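Alpha/beta hydrolase fold protein (Chitinophaga pinensis, PDB 4PW0) probably hydrolyses an ester or a related bond, as other serine hydrolases of the alpha/beta-hydrolase fold do, although its substrate is not established. Local coordinates at residues V229-D234 with P258-S264; K159-L163 with R174-T180; V21-Y26 with D91-F95; Y26-S30 with T48-W52; Q138-H144 with W210-S216. All coordinates share one frame; numbering follows the deposited sequence.

Contact 1 (V229-D234 with P258-S264); sequences VQGSND and PDAAHGS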
# COMPACT_ATOMS: atom_id res chain seq x y z
N VAL A 229 7.46 -0.51 2.53
CA VAL A 229 7.29 0.45 1.42
C VAL A 229 8.47 0.30 0.45
O VAL A 229 9.65 0.17 0.84
CB VAL A 229 7.25 1.89 1.95
CG1 VAL A 229 7.25 2.92 0.82
CG2 VAL A 229 6.04 2.08 2.85
N GLN A 230 8.15 0.32 -0.84
CA GLN A 230 9.16 0.22 -1.89
C GLN A 230 8.65 0.86 -3.17
O GLN A 230 7.43 1.02 -3.34
CB GLN A 230 9.51 -1.26 -2.05
CG GLN A 230 10.59 -1.63 -3.06
CD GLN A 230 11.88 -0.89 -2.83
OE1 GLN A 230 11.96 0.31 -3.11
NE2 GLN A 230 12.91 -1.57 -2.36
N GLY A 231 9.57 1.26 -4.04
CA GLY A 231 9.19 1.75 -5.35
C GLY A 231 9.10 0.63 -6.38
O GLY A 231 9.49 -0.50 -6.12
N SER A 232 8.66 0.98 -7.59
CA SER A 232 8.50 0.01 -8.65
C SER A 232 9.80 -0.65 -9.09
O SER A 232 9.79 -1.80 -9.55
CB SER A 232 7.81 0.66 -9.85
OG SER A 232 8.51 1.82 -10.31
N ASN A 233 10.94 0.03 -8.97
CA ASN A 233 12.23 -0.53 -9.40
C ASN A 233 13.40 -0.02 -8.58
O ASN A 233 14.13 0.88 -8.98
CB ASN A 233 12.46 -0.28 -10.87
CG ASN A 233 13.72 -0.90 -11.35
OD1 ASN A 233 14.26 -1.87 -10.80
ND2 ASN A 233 14.25 -0.28 -12.43
N ASP A 234 13.60 -0.65 -7.42
CA ASP A 234 14.75 -0.37 -6.56
C ASP A 234 15.89 -1.28 -7.06
O ASP A 234 15.89 -2.49 -6.86
CB ASP A 234 14.42 -0.65 -5.09
CG ASP A 234 15.58 -0.42 -4.17
OD1 ASP A 234 16.73 -0.43 -4.61
OD2 ASP A 234 15.31 -0.23 -2.93
N PRO A 258 4.51 4.00 -7.66
CA PRO A 258 4.74 3.90 -9.12
C PRO A 258 5.92 4.71 -9.62
O PRO A 258 6.22 5.82 -9.11
CB PRO A 258 3.45 4.47 -9.70
CG PRO A 258 2.90 5.38 -8.63
CD PRO A 258 3.25 4.68 -7.33
N ASP A 259 6.56 4.17 -10.66
CA ASP A 259 7.64 4.88 -11.38
C ASP A 259 8.65 5.47 -10.41
O ASP A 259 9.04 6.64 -10.54
CB ASP A 259 7.11 5.93 -12.34
CG ASP A 259 8.20 6.43 -13.30
OD1 ASP A 259 9.09 5.64 -13.65
OD2 ASP A 259 8.07 7.62 -13.64
N ALA A 260 9.10 4.62 -9.49
CA ALA A 260 9.95 5.04 -8.40
C ALA A 260 11.01 3.99 -8.14
O ALA A 260 10.96 2.88 -8.69
CB ALA A 260 9.10 5.31 -7.17
N ALA A 261 11.99 4.33 -7.30
CA ALA A 261 13.14 3.46 -7.13
C ALA A 261 13.50 3.39 -5.66
O ALA A 261 12.61 3.39 -4.80
CB ALA A 261 14.31 3.98 -7.99
N HIS A 262 14.78 3.25 -5.35
CA HIS A 262 15.21 3.04 -3.98
C HIS A 262 14.78 4.15 -3.02
O HIS A 262 14.57 3.89 -1.84
CB HIS A 262 16.72 2.83 -4.00
CG HIS A 262 17.32 2.63 -2.66
ND1 HIS A 262 17.00 1.57 -1.83
CD2 HIS A 262 18.23 3.37 -1.98
CE1 HIS A 262 17.70 1.67 -0.72
NE2 HIS A 262 18.42 2.77 -0.77
N GLY A 263 14.64 5.38 -3.53
CA GLY A 263 14.15 6.48 -2.74
C GLY A 263 12.67 6.72 -2.81
O GLY A 263 12.21 7.86 -2.76
N SER A 264 11.88 5.65 -2.88
CA SER A 264 10.44 5.73 -3.01
C SER A 264 9.76 6.79 -2.13
O SER A 264 8.94 7.59 -2.59
CB SER A 264 9.82 4.34 -2.70
OG SER A 264 10.06 3.94 -1.38
O HOH W 1 12.26 2.40 -1.39
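His262 donates from ND1 to Asp234 OD2 at 2.7 Å, in the imidazole plane at the ring edge. The same oxygen accepts from Gln230 NE2 at 2.8 Å; the two donors reach it from opposite faces of the carboxylate, while Asp234 OD1 takes the backbone N of Met237. A bend at chi2 (54°) folds the Gln230 amide back, so that OE1 accepts from Gly231 N at 2.7 Å. A water donates to Gln230 OE1 and His262 O and accepts from Ser264 OG.

Asn233 N bonds to Ala260 O at 2.9 Å, joining the loop backbones, and Ala260 N donates to the side-chain OG of Ser232 at 3.0 Å; serine suits the place because its short side chain offers that N-H a hydroxyl oxygen. At Gly231 a side chain would run into Ala260 and Ala261. Asp234 and His262, with Ser110, have the geometry of a Ser-His-Asp triad, consistent with catalysis in this fold.

Strand 226-231 lies between strands 127-133 and 252-257. Segment 258-264 leads from the latter to helix 264-267, bringing His262 to Phe109, at the end of strand 104-109, and to Ser110 just after, while Phe246 of the second subunit packs on Ser232.

Contact 2 (K159-L163 with R174-T180); sequences KERFL and RSKGLAT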
# COMPACT_ATOMS: atom_id res chain seq x y z
N LYS A 159 24.38 15.61 -7.80
CA LYS A 159 22.99 15.51 -8.25
C LYS A 159 22.80 14.20 -9.00
O LYS A 159 21.84 13.46 -8.74
CB LYS A 159 22.62 16.68 -9.13
CG LYS A 159 21.21 16.61 -9.69
CD LYS A 159 21.01 16.83 -11.16
CE LYS A 159 22.13 16.45 -12.04
NZ LYS A 159 21.71 16.38 -13.43
N GLU A 160 23.70 13.88 -9.93
CA GLU A 160 23.54 12.64 -10.69
C GLU A 160 23.73 11.41 -9.81
O GLU A 160 22.97 10.40 -10.05
CB GLU A 160 24.50 12.57 -11.88
CG GLU A 160 24.04 13.40 -13.07
CD GLU A 160 22.73 12.92 -13.68
OE1 GLU A 160 22.61 11.72 -13.94
OE2 GLU A 160 21.84 13.71 -13.90
N ARG A 161 24.61 11.45 -8.84
CA ARG A 161 24.78 10.33 -7.92
C ARG A 161 23.46 10.10 -7.14
O ARG A 161 23.00 8.95 -6.98
CB ARG A 161 25.96 10.57 -6.97
CG ARG A 161 26.38 9.36 -6.17
CD ARG A 161 27.50 9.65 -5.18
NE ARG A 161 28.87 9.66 -5.76
CZ ARG A 161 30.00 9.79 -5.03
NH1 ARG A 161 29.96 9.74 -3.71
NH2 ARG A 161 31.19 9.82 -5.61
N PHE A 162 22.87 11.18 -6.63
CA PHE A 162 21.62 11.12 -5.89
C PHE A 162 20.48 10.56 -6.76
O PHE A 162 19.75 9.66 -6.30
CB PHE A 162 21.29 12.54 -5.42
CG PHE A 162 20.08 12.63 -4.50
CD1 PHE A 162 20.15 12.24 -3.18
CD2 PHE A 162 18.90 13.10 -4.97
CE1 PHE A 162 19.05 12.36 -2.34
CE2 PHE A 162 17.80 13.24 -4.13
CZ PHE A 162 17.87 12.86 -2.82
N LEU A 163 20.34 11.03 -8.00
CA LEU A 163 19.27 10.55 -8.86
C LEU A 163 19.52 9.10 -9.25
O LEU A 163 18.57 8.28 -9.30
CB LEU A 163 19.10 11.41 -10.09
CG LEU A 163 18.67 12.87 -9.82
CD1 LEU A 163 18.53 13.61 -11.12
CD2 LEU A 163 17.37 12.95 -9.06
N ARG A 174 12.74 11.89 -11.90
CA ARG A 174 13.91 12.73 -11.68
C ARG A 174 13.50 14.12 -11.16
O ARG A 174 14.24 14.66 -10.32
CB ARG A 174 14.74 12.82 -12.93
CG ARG A 174 15.48 11.52 -13.26
CD ARG A 174 16.17 11.55 -14.61
NE ARG A 174 17.24 12.52 -14.72
CZ ARG A 174 18.52 12.30 -14.39
NH1 ARG A 174 18.93 11.20 -13.77
NH2 ARG A 174 19.39 13.27 -14.60
N SER A 175 12.40 14.68 -11.63
CA SER A 175 11.96 15.96 -11.09
C SER A 175 11.55 15.88 -9.64
O SER A 175 11.77 16.83 -8.88
CB SER A 175 10.86 16.54 -11.94
OG SER A 175 11.40 16.93 -13.17
N LYS A 176 10.98 14.74 -9.22
CA LYS A 176 10.69 14.56 -7.79
C LYS A 176 11.99 14.36 -7.02
O LYS A 176 12.04 14.67 -5.82
CB LYS A 176 9.70 13.42 -7.60
CG LYS A 176 8.31 13.77 -8.12
CD LYS A 176 7.24 12.74 -8.08
CE LYS A 176 5.86 13.31 -8.50
NZ LYS A 176 5.17 14.33 -7.64
N GLY A 177 13.04 13.88 -7.68
CA GLY A 177 14.37 13.83 -7.09
C GLY A 177 14.96 15.21 -6.88
O GLY A 177 15.55 15.49 -5.81
N LEU A 178 14.86 16.10 -7.88
CA LEU A 178 15.31 17.47 -7.68
C LEU A 178 14.51 18.12 -6.55
O LEU A 178 15.12 18.84 -5.72
CB LEU A 178 15.14 18.27 -8.98
CG LEU A 178 15.98 17.84 -10.18
CD1 LEU A 178 15.76 18.86 -11.30
CD2 LEU A 178 17.45 17.72 -9.81
N ALA A 179 13.20 17.87 -6.45
CA ALA A 179 12.44 18.41 -5.33
C ALA A 179 12.97 17.93 -3.99
O ALA A 179 13.07 18.71 -3.03
CB ALA A 179 10.97 18.10 -5.46
N THR A 180 13.37 16.66 -3.91
CA THR A 180 13.93 16.13 -2.67
C THR A 180 15.23 16.83 -2.29
O THR A 180 15.44 17.20 -1.13
CB THR A 180 14.17 14.63 -2.77
OG1 THR A 180 12.96 13.96 -3.18
CG2 THR A 180 14.62 14.06 -1.45
O HOH W 2 17.48 8.82 -12.02
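Glu160 gives a single carboxylate oxygen to two cations, one from each helix. Its OE2 accepts from Arg174 NH2 at 2.6 Å through the syn lone pair and, through the anti lone pair, from the neighbouring Lys159 NZ at 2.7 Å. The carboxylate sits between the two positive groups and probably offsets their closeness. It meets the guanidinium at its edge, with the two planes 34° apart.

Arg174 reaches across because its chain turns at chi3 (64°), which lays the guanidinium over Leu163. There CD1 of Leu163 sits above the centre of one face, 3.5 Å from Arg174 CZ, so that one flat group serves both a salt bridge and an apolar contact. A water accepts from Arg174 NH1 and makes a weak bond to Leu163 O. The other leucine methyl, CD2, rests 3.7 Å from Gly177 CA. Glycine is apt here, since a beta carbon would collide with that methyl. The aliphatic part of Lys159 completes this patch, CD lying 3.9 Å from Leu178 CD2. Farther along, the rim of the Phe162 ring meets Thr180, CZ to CG2 at 3.7 Å.

The segments of helices 158-166 and 171-184 cross at 118°, their axes 10.3 Å apart. Both helices belong to the helical insertion between strands 127-133 and 226-231, where relatives commonly carry a cap. Phe162 also touches Phe166 and Leu181, and Thr180 OG1 makes a weak bond to Tyr266 O of helix 264-267.

Contact 3 (V21-Y26 with D91-F95); sequences VNGTRY and DALEF
Glu94 divides its carboxylate between two side chains of the opposite segment, in the conformers described here. Tyr26 OH donates to OE2 at 2.7 Å on the anti lone pair, and Asn22 ND2 donates to OE1 at 3.1 Å on the syn one, the amide standing perpendicular to the carboxylate. A water also bonded to OE2 links it to Asn22 O and Thr24 OG1. Glu94 reaches them with CG set between the backbone N and the carbonyl carbon (chi1 78°) and an extended chain beyond.

Asn22 and Gly23 suit the type I' turn from Val21 to Thr24, whose positive phi angles both tolerate. Phe95 CB stands over the centre of the Tyr26 ring, 3.9 Å from the centroid, in a CH-pi contact, and Thr24 CG2 lies on the opposite face. Tyr26 CB meets Phe95 CD1 at 3.5 Å, and Val21 CG1 meets Glu94 CG at 3.7 Å. A phenylalanine at Tyr26 would probably keep the ring's packing but leave Glu94 OE2 without its phenolic donor.

Strand 24-31 runs between strands 17-21 and 66-69, and the 91-95 segment of helix 85-98 crosses the 24-26 segment at 73°. Phe95 stacks on Phe69 and touches Ile19, while Leu93 packs on Met119 of helix 111-122.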
# COMPACT_ATOMS: atom_id res chain seq x y z
N VAL A 21 27.44 7.38 26.04
CA VAL A 21 26.99 6.02 26.36
C VAL A 21 28.16 5.05 26.19
O VAL A 21 28.68 4.91 25.08
CB VAL A 21 25.90 5.58 25.33
CG1 VAL A 21 25.34 4.23 25.70
CG2 VAL A 21 24.76 6.59 25.24
N ASN A 22 28.65 4.42 27.26
CA ASN A 22 29.69 3.40 27.11
C ASN A 22 30.87 3.90 26.26
O ASN A 22 31.37 3.17 25.37
CB ASN A 22 29.05 2.13 26.50
CG ASN A 22 30.00 0.94 26.41
OD1 ASN A 22 30.91 0.76 27.23
ND2 ASN A 22 29.78 0.09 25.39
N GLY A 23 31.30 5.14 26.49
CA GLY A 23 32.44 5.73 25.80
C GLY A 23 32.18 6.31 24.39
O GLY A 23 33.11 6.69 23.71
N THR A 24 30.94 6.35 23.95
CA THR A 24 30.60 6.88 22.63
C THR A 24 29.63 8.07 22.81
O THR A 24 28.64 7.97 23.58
CB THR A 24 29.90 5.77 21.79
OG1 THR A 24 30.80 4.65 21.62
CG2 THR A 24 29.43 6.30 20.46
N ARG A 25 29.87 9.14 22.07
CA ARG A 25 28.97 10.29 22.02
C ARG A 25 28.04 10.08 20.84
O ARG A 25 28.51 10.03 19.71
CB ARG A 25 29.75 11.60 21.78
CG ARG A 25 28.88 12.81 21.42
CD ARG A 25 29.55 13.87 20.53
NE ARG A 25 30.40 13.33 19.45
CZ ARG A 25 30.87 14.02 18.40
NH1 ARG A 25 30.51 15.29 18.17
NH2 ARG A 25 31.66 13.40 17.51
N TYR A 26 26.75 9.90 21.11
CA TYR A 26 25.71 9.80 20.06
C TYR A 26 25.03 11.13 19.85
O TYR A 26 24.53 11.74 20.82
CB TYR A 26 24.68 8.74 20.43
CG TYR A 26 25.19 7.33 20.38
CD1 TYR A 26 25.13 6.57 19.21
CD2 TYR A 26 25.71 6.72 21.51
CE1 TYR A 26 25.60 5.28 19.17
CE2 TYR A 26 26.17 5.41 21.48
CZ TYR A 26 26.10 4.68 20.31
OH TYR A 26 26.59 3.39 20.21
N ASP A 91 24.66 -1.33 19.08
CA ASP A 91 25.01 0.07 19.34
C ASP A 91 23.76 0.95 19.43
O ASP A 91 23.59 1.78 20.34
CB ASP A 91 25.98 0.62 18.31
CG ASP A 91 27.36 -0.08 18.33
OD1 ASP A 91 27.71 -0.70 19.41
OD2 ASP A 91 28.11 0.01 17.32
N ALA A 92 22.84 0.77 18.48
CA ALA A 92 21.62 1.52 18.54
C ALA A 92 20.85 1.28 19.83
O ALA A 92 20.28 2.18 20.41
CB ALA A 92 20.72 1.23 17.33
N LEU A 93 20.80 0.03 20.26
CA LEU A 93 20.10 -0.31 21.48
C LEU A 93 20.73 0.34 22.71
O LEU A 93 20.00 0.80 23.58
CB LEU A 93 20.06 -1.83 21.64
CG LEU A 93 19.01 -2.55 20.80
CD1 LEU A 93 19.30 -4.06 20.77
CD2 LEU A 93 17.62 -2.26 21.31
N GLU A 94 22.06 0.43 22.76
CA GLU A 94 22.70 1.09 23.92
C GLU A 94 22.29 2.57 23.94
O GLU A 94 22.02 3.15 24.99
CB GLU A 94 24.23 0.87 23.97
CG GLU A 94 25.10 1.69 23.04
CD GLU A 94 26.61 1.54 23.23
OE1 GLU A 94 27.04 0.73 24.10
OE2 GLU A 94 27.37 2.21 22.48
N PHE A 95 22.21 3.19 22.77
CA PHE A 95 21.79 4.57 22.64
C PHE A 95 20.36 4.77 23.08
O PHE A 95 20.07 5.67 23.88
CB PHE A 95 21.99 5.05 21.18
CG PHE A 95 21.21 6.27 20.82
CD1 PHE A 95 21.50 7.51 21.36
CD2 PHE A 95 20.13 6.17 19.94
CE1 PHE A 95 20.74 8.61 21.04
CE2 PHE A 95 19.37 7.27 19.63
CZ PHE A 95 19.66 8.50 20.19
O HOH W 3 29.90 2.60 22.98

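Contact 4 (Y26-S30 with T48-W52); sequences YAYRS and TLDNW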
# COMPACT_ATOMS: atom_id res chain seq x y z
N TYR A 26 26.75 9.90 21.11
CA TYR A 26 25.71 9.80 20.06
C TYR A 26 25.03 11.13 19.85
O TYR A 26 24.53 11.74 20.82
CB TYR A 26 24.68 8.74 20.43
CG TYR A 26 25.19 7.33 20.38
CD1 TYR A 26 25.13 6.57 19.21
CD2 TYR A 26 25.71 6.72 21.51
CE1 TYR A 26 25.60 5.28 19.17
CE2 TYR A 26 26.17 5.41 21.48
CZ TYR A 26 26.10 4.68 20.31
OH TYR A 26 26.59 3.39 20.21
N ALA A 27 25.00 11.56 18.59
CA ALA A 27 24.29 12.74 18.17
C ALA A 27 22.86 12.36 17.72
O ALA A 27 22.64 11.37 17.00
CB ALA A 27 25.02 13.43 17.02
N TYR A 28 21.87 13.16 18.13
CA TYR A 28 20.50 12.88 17.81
C TYR A 28 19.66 14.13 17.85
O TYR A 28 20.10 15.19 18.34
CB TYR A 28 19.93 11.82 18.75
CG TYR A 28 19.70 12.31 20.17
CD1 TYR A 28 20.75 12.36 21.08
CD2 TYR A 28 18.44 12.72 20.60
CE1 TYR A 28 20.52 12.79 22.40
CE2 TYR A 28 18.22 13.17 21.89
CZ TYR A 28 19.28 13.17 22.78
OH TYR A 28 19.03 13.63 24.07
N ARG A 29 18.47 14.01 17.32
CA ARG A 29 17.43 15.04 17.42
C ARG A 29 16.11 14.43 17.78
O ARG A 29 15.79 13.29 17.43
CB ARG A 29 17.33 15.88 16.14
CG ARG A 29 18.62 16.47 15.65
CD ARG A 29 18.46 17.37 14.45
NE ARG A 29 19.72 17.74 13.87
CZ ARG A 29 19.98 17.88 12.58
NH1 ARG A 29 19.03 17.65 11.67
NH2 ARG A 29 21.19 18.20 12.20
N SER A 30 15.32 15.18 18.53
CA SER A 30 14.00 14.77 18.94
C SER A 30 13.00 15.78 18.39
O SER A 30 13.12 17.00 18.62
CB SER A 30 13.88 14.66 20.46
OG SER A 30 12.63 14.17 20.84
N THR A 48 23.21 11.03 7.03
CA THR A 48 23.35 11.65 8.36
C THR A 48 22.01 12.23 8.77
O THR A 48 20.99 11.97 8.15
CB THR A 48 24.45 12.74 8.32
OG1 THR A 48 23.99 13.83 7.51
CG2 THR A 48 25.76 12.16 7.79
N LEU A 49 22.00 12.99 9.87
CA LEU A 49 20.78 13.52 10.35
C LEU A 49 20.04 14.37 9.30
O LEU A 49 18.79 14.39 9.26
CB LEU A 49 20.98 14.39 11.59
CG LEU A 49 21.45 13.63 12.83
CD1 LEU A 49 22.02 14.59 13.88
CD2 LEU A 49 20.30 12.82 13.44
N ASP A 50 20.84 15.05 8.45
CA ASP A 50 20.38 16.00 7.46
C ASP A 50 19.88 15.34 6.13
O ASP A 50 19.44 16.04 5.21
CB ASP A 50 21.52 17.01 7.16
CG ASP A 50 21.95 17.83 8.37
OD1 ASP A 50 21.11 18.15 9.28
OD2 ASP A 50 23.19 18.13 8.37
N ASN A 51 20.01 14.01 6.06
CA ASN A 51 19.48 13.27 4.89
C ASN A 51 18.05 12.84 5.08
O ASN A 51 17.41 12.33 4.15
CB ASN A 51 20.37 12.09 4.59
CG ASN A 51 21.72 12.53 4.05
OD1 ASN A 51 22.71 12.68 4.78
ND2 ASN A 51 21.73 12.84 2.74
N TRP A 52 17.49 13.00 6.29
CA TRP A 52 16.07 12.79 6.50
C TRP A 52 15.25 13.86 5.79
O TRP A 52 15.58 15.05 5.87
CB TRP A 52 15.70 12.72 7.99
CG TRP A 52 16.21 11.50 8.67
CD1 TRP A 52 17.27 11.42 9.56
CD2 TRP A 52 15.70 10.18 8.54
NE1 TRP A 52 17.48 10.12 9.94
CE2 TRP A 52 16.50 9.34 9.36
CE3 TRP A 52 14.65 9.60 7.82
CZ2 TRP A 52 16.32 7.96 9.42
CZ3 TRP A 52 14.45 8.24 7.90
CH2 TRP A 52 15.29 7.43 8.70
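Arg29 leaves the strand toward the loop at Leu49 and Asp50. From CB, set by a chi1 of -51°, the chain runs straight through CG and CD to NE. Its aliphatic part passes beside the leucine, with Arg29 CG 4.3 Å from Leu49 CD1. NE approaches the same methyl at 3.9 Å and donates its hydrogen to Thr16 OG1. At CZ the flat head begins: Leu49 CB lies over the centre of one face, 3.8 Å from CZ. At the tip NH1 and NH2 both grip Asp50 OD1, at 3.2 and 2.9 Å. This end-on pairing is to one atom, which lies in the guanidinium plane, and the NH2 bond is the straighter, at 156° against 139°.

Leucine fits here as a branched apolar side chain that can lie under the arginine and still reach Ala27, CD1 to CB being 4.5 Å. The turn holding Asp50 is fixed by Asn51 N to Thr48 O and by Thr48 N to Asn51 OD1.

Arg29 and Asp50 are both buried, so each probably helps to balance the other's charge. Asp50 OD2, in the conformer described, is satisfied by Asp192 N. Chemically, then, a salt bridge whose guanidinium lays one face on leucine hydrocarbon joins strand 24-31 to the loop before helix 54-61.

Contact 5 (Q138-H144 with W210-S216); sequences QGVKVLH and WGKKTPS
Gln138 makes two hydrogen bonds to Ser216 with its extended side chain. OE1 accepts from Ser216 N at 2.9 Å, and NE2 donates to Ser216 OG at 3.1 Å with the hydroxyl in the amide plane. A glutamine, carrying an acceptor and a donor side by side, matches one serine's backbone N-H and hydroxyl. Between the backbones, Gly139 N bonds to Trp210 O at 2.9 Å. His144 adds a more bent one, NE2 to Gly211 O at 3.2 Å, with the oxygen in the ring plane but the donor well above the carbonyl plane.

Aromatic contact centres on Trp210. Gln138 CG sits over the face of the indole, 3.4 Å from the centroid of the six-membered ring, in a CH-pi contact, while Leu143 CD1 reaches the ring's edge at CD1, 3.8 Å away. With an alanine at Trp210, the face under Gln138 CG and the edge beside Leu143 CD1 are lost, which would probably leave a gap and free the glutamine chain to turn.

Two glycines are needed, for different reasons. A beta carbon at Gly211 would clash with Leu143 CB and Val140 O; Gly139 has a positive phi (90°) that by itself calls for glycine.

Segment 138-144 leads from strand 127-133 to helix 146-154; segment 210-216 ends helix 197-212. Trp210 stacks on Phe114 of helix 111-122 and gives its NE1 hydrogen to Ala136 O. Leu143 also packs on Phe114, Ser216 on Tyr118 of that helix, and Val140 on Asn241 of helix 240-248.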
# COMPACT_ATOMS: atom_id res chain seq x y z
N GLN A 138 17.79 -10.67 4.84
CA GLN A 138 19.11 -11.27 4.81
C GLN A 138 19.23 -12.24 3.63
O GLN A 138 18.31 -12.98 3.32
CB GLN A 138 19.40 -12.06 6.07
CG GLN A 138 19.55 -11.28 7.34
CD GLN A 138 19.86 -12.16 8.52
OE1 GLN A 138 19.25 -13.21 8.68
NE2 GLN A 138 20.74 -11.72 9.37
N GLY A 139 20.43 -12.30 3.06
CA GLY A 139 20.80 -13.36 2.14
C GLY A 139 20.52 -13.12 0.68
O GLY A 139 20.80 -13.95 -0.18
N VAL A 140 19.98 -11.95 0.35
CA VAL A 140 19.56 -11.73 -1.02
C VAL A 140 20.72 -11.54 -1.98
O VAL A 140 21.68 -10.80 -1.69
CB VAL A 140 18.60 -10.52 -1.11
CG1 VAL A 140 17.25 -10.88 -0.51
CG2 VAL A 140 19.18 -9.23 -0.50
N LYS A 141 20.63 -12.18 -3.14
CA LYS A 141 21.70 -12.18 -4.11
C LYS A 141 22.01 -10.80 -4.69
O LYS A 141 23.13 -10.51 -5.08
CB LYS A 141 21.37 -13.17 -5.24
CG LYS A 141 21.06 -14.59 -4.80
CD LYS A 141 22.15 -15.22 -3.94
CE LYS A 141 21.94 -16.72 -3.82
NZ LYS A 141 22.72 -17.24 -2.67
N VAL A 142 21.01 -9.92 -4.75
CA VAL A 142 21.22 -8.61 -5.37
C VAL A 142 22.32 -7.84 -4.62
O VAL A 142 23.03 -7.06 -5.23
CB VAL A 142 19.90 -7.79 -5.44
CG1 VAL A 142 19.40 -7.43 -4.06
CG2 VAL A 142 20.05 -6.54 -6.31
N LEU A 143 22.44 -8.05 -3.31
CA LEU A 143 23.42 -7.31 -2.54
C LEU A 143 24.84 -7.82 -2.76
O LEU A 143 25.78 -7.14 -2.40
CB LEU A 143 23.08 -7.35 -1.05
CG LEU A 143 21.85 -6.49 -0.70
CD1 LEU A 143 21.47 -6.70 0.73
CD2 LEU A 143 22.08 -4.99 -0.99
N HIS A 144 25.00 -9.00 -3.39
CA HIS A 144 26.36 -9.45 -3.70
C HIS A 144 27.05 -8.49 -4.63
O HIS A 144 28.29 -8.39 -4.64
CB HIS A 144 26.33 -10.84 -4.35
CG HIS A 144 25.74 -11.92 -3.50
ND1 HIS A 144 25.75 -13.24 -3.88
CD2 HIS A 144 25.06 -11.87 -2.34
CE1 HIS A 144 25.15 -13.96 -2.96
NE2 HIS A 144 24.69 -13.14 -2.02
N TRP A 210 25.17 -8.42 4.61
CA TRP A 210 23.77 -8.74 4.86
C TRP A 210 23.27 -9.66 3.74
O TRP A 210 22.49 -10.57 4.01
CB TRP A 210 22.94 -7.45 4.92
CG TRP A 210 21.49 -7.61 5.21
CD1 TRP A 210 20.47 -7.56 4.31
CD2 TRP A 210 20.88 -7.80 6.48
NE1 TRP A 210 19.27 -7.71 4.95
CE2 TRP A 210 19.49 -7.83 6.29
CE3 TRP A 210 21.37 -7.95 7.78
CZ2 TRP A 210 18.59 -7.95 7.33
CZ3 TRP A 210 20.46 -8.08 8.82
CH2 TRP A 210 19.09 -8.06 8.59
N GLY A 211 23.72 -9.41 2.51
CA GLY A 211 23.34 -10.27 1.39
C GLY A 211 24.16 -11.54 1.26
O GLY A 211 23.64 -12.60 0.91
N LYS A 212 25.46 -11.44 1.53
CA LYS A 212 26.32 -12.61 1.30
C LYS A 212 26.18 -13.69 2.34
O LYS A 212 26.36 -14.89 2.00
CB LYS A 212 27.77 -12.19 1.24
CG LYS A 212 28.11 -11.39 -0.01
CD LYS A 212 29.59 -11.05 -0.08
CE LYS A 212 30.43 -12.30 -0.40
NZ LYS A 212 31.89 -11.97 -0.33
N LYS A 213 25.95 -13.32 3.57
CA LYS A 213 25.92 -14.28 4.66
C LYS A 213 24.59 -15.03 4.68
O LYS A 213 23.56 -14.46 4.40
CB LYS A 213 26.20 -13.65 6.02
CG LYS A 213 27.59 -13.00 6.14
CD LYS A 213 28.73 -13.98 6.21
CE LYS A 213 30.08 -13.29 6.44
NZ LYS A 213 30.01 -12.46 7.67
N THR A 214 24.63 -16.32 5.04
CA THR A 214 23.43 -17.08 5.19
C THR A 214 22.54 -16.42 6.25
O THR A 214 23.05 -15.95 7.27
CB THR A 214 23.73 -18.52 5.67
OG1 THR A 214 24.93 -19.04 5.05
CG2 THR A 214 22.57 -19.39 5.35
N PRO A 215 21.20 -16.43 6.04
CA PRO A 215 20.35 -15.84 7.08
C PRO A 215 20.59 -16.48 8.46
O PRO A 215 20.84 -17.72 8.58
CB PRO A 215 18.95 -16.14 6.58
CG PRO A 215 19.10 -16.11 5.11
CD PRO A 215 20.41 -16.82 4.87
N SER A 216 20.49 -15.65 9.48
CA SER A 216 20.73 -16.05 10.86
C SER A 216 19.46 -16.13 11.69
O SER A 216 19.49 -16.53 12.87
CB SER A 216 21.72 -15.10 11.51
OG SER A 216 21.23 -13.75 11.63

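Along the chain, contact 4 falls within the span of contact 3, contact 5 then spans contact 2, and contact 1 comes last. Contacts 3 and 4, their centres about 14 Å apart, share Tyr26 and strand 24-31, and Phe95 of contact 3 packs on Tyr28 of contact 4. Contact 1 uses the same mixed sheet, but its centre lies about 33 Å from that of contact 3, across the chain's centre. Contact 5 brackets the helical insertion between strands 127-133 and 226-231, and contact 2 lies within it, about 28 Å away between centres. Contact 2 is about 13 Å from contact 1, centre to centre, consistent with a cap over the probable catalytic residues.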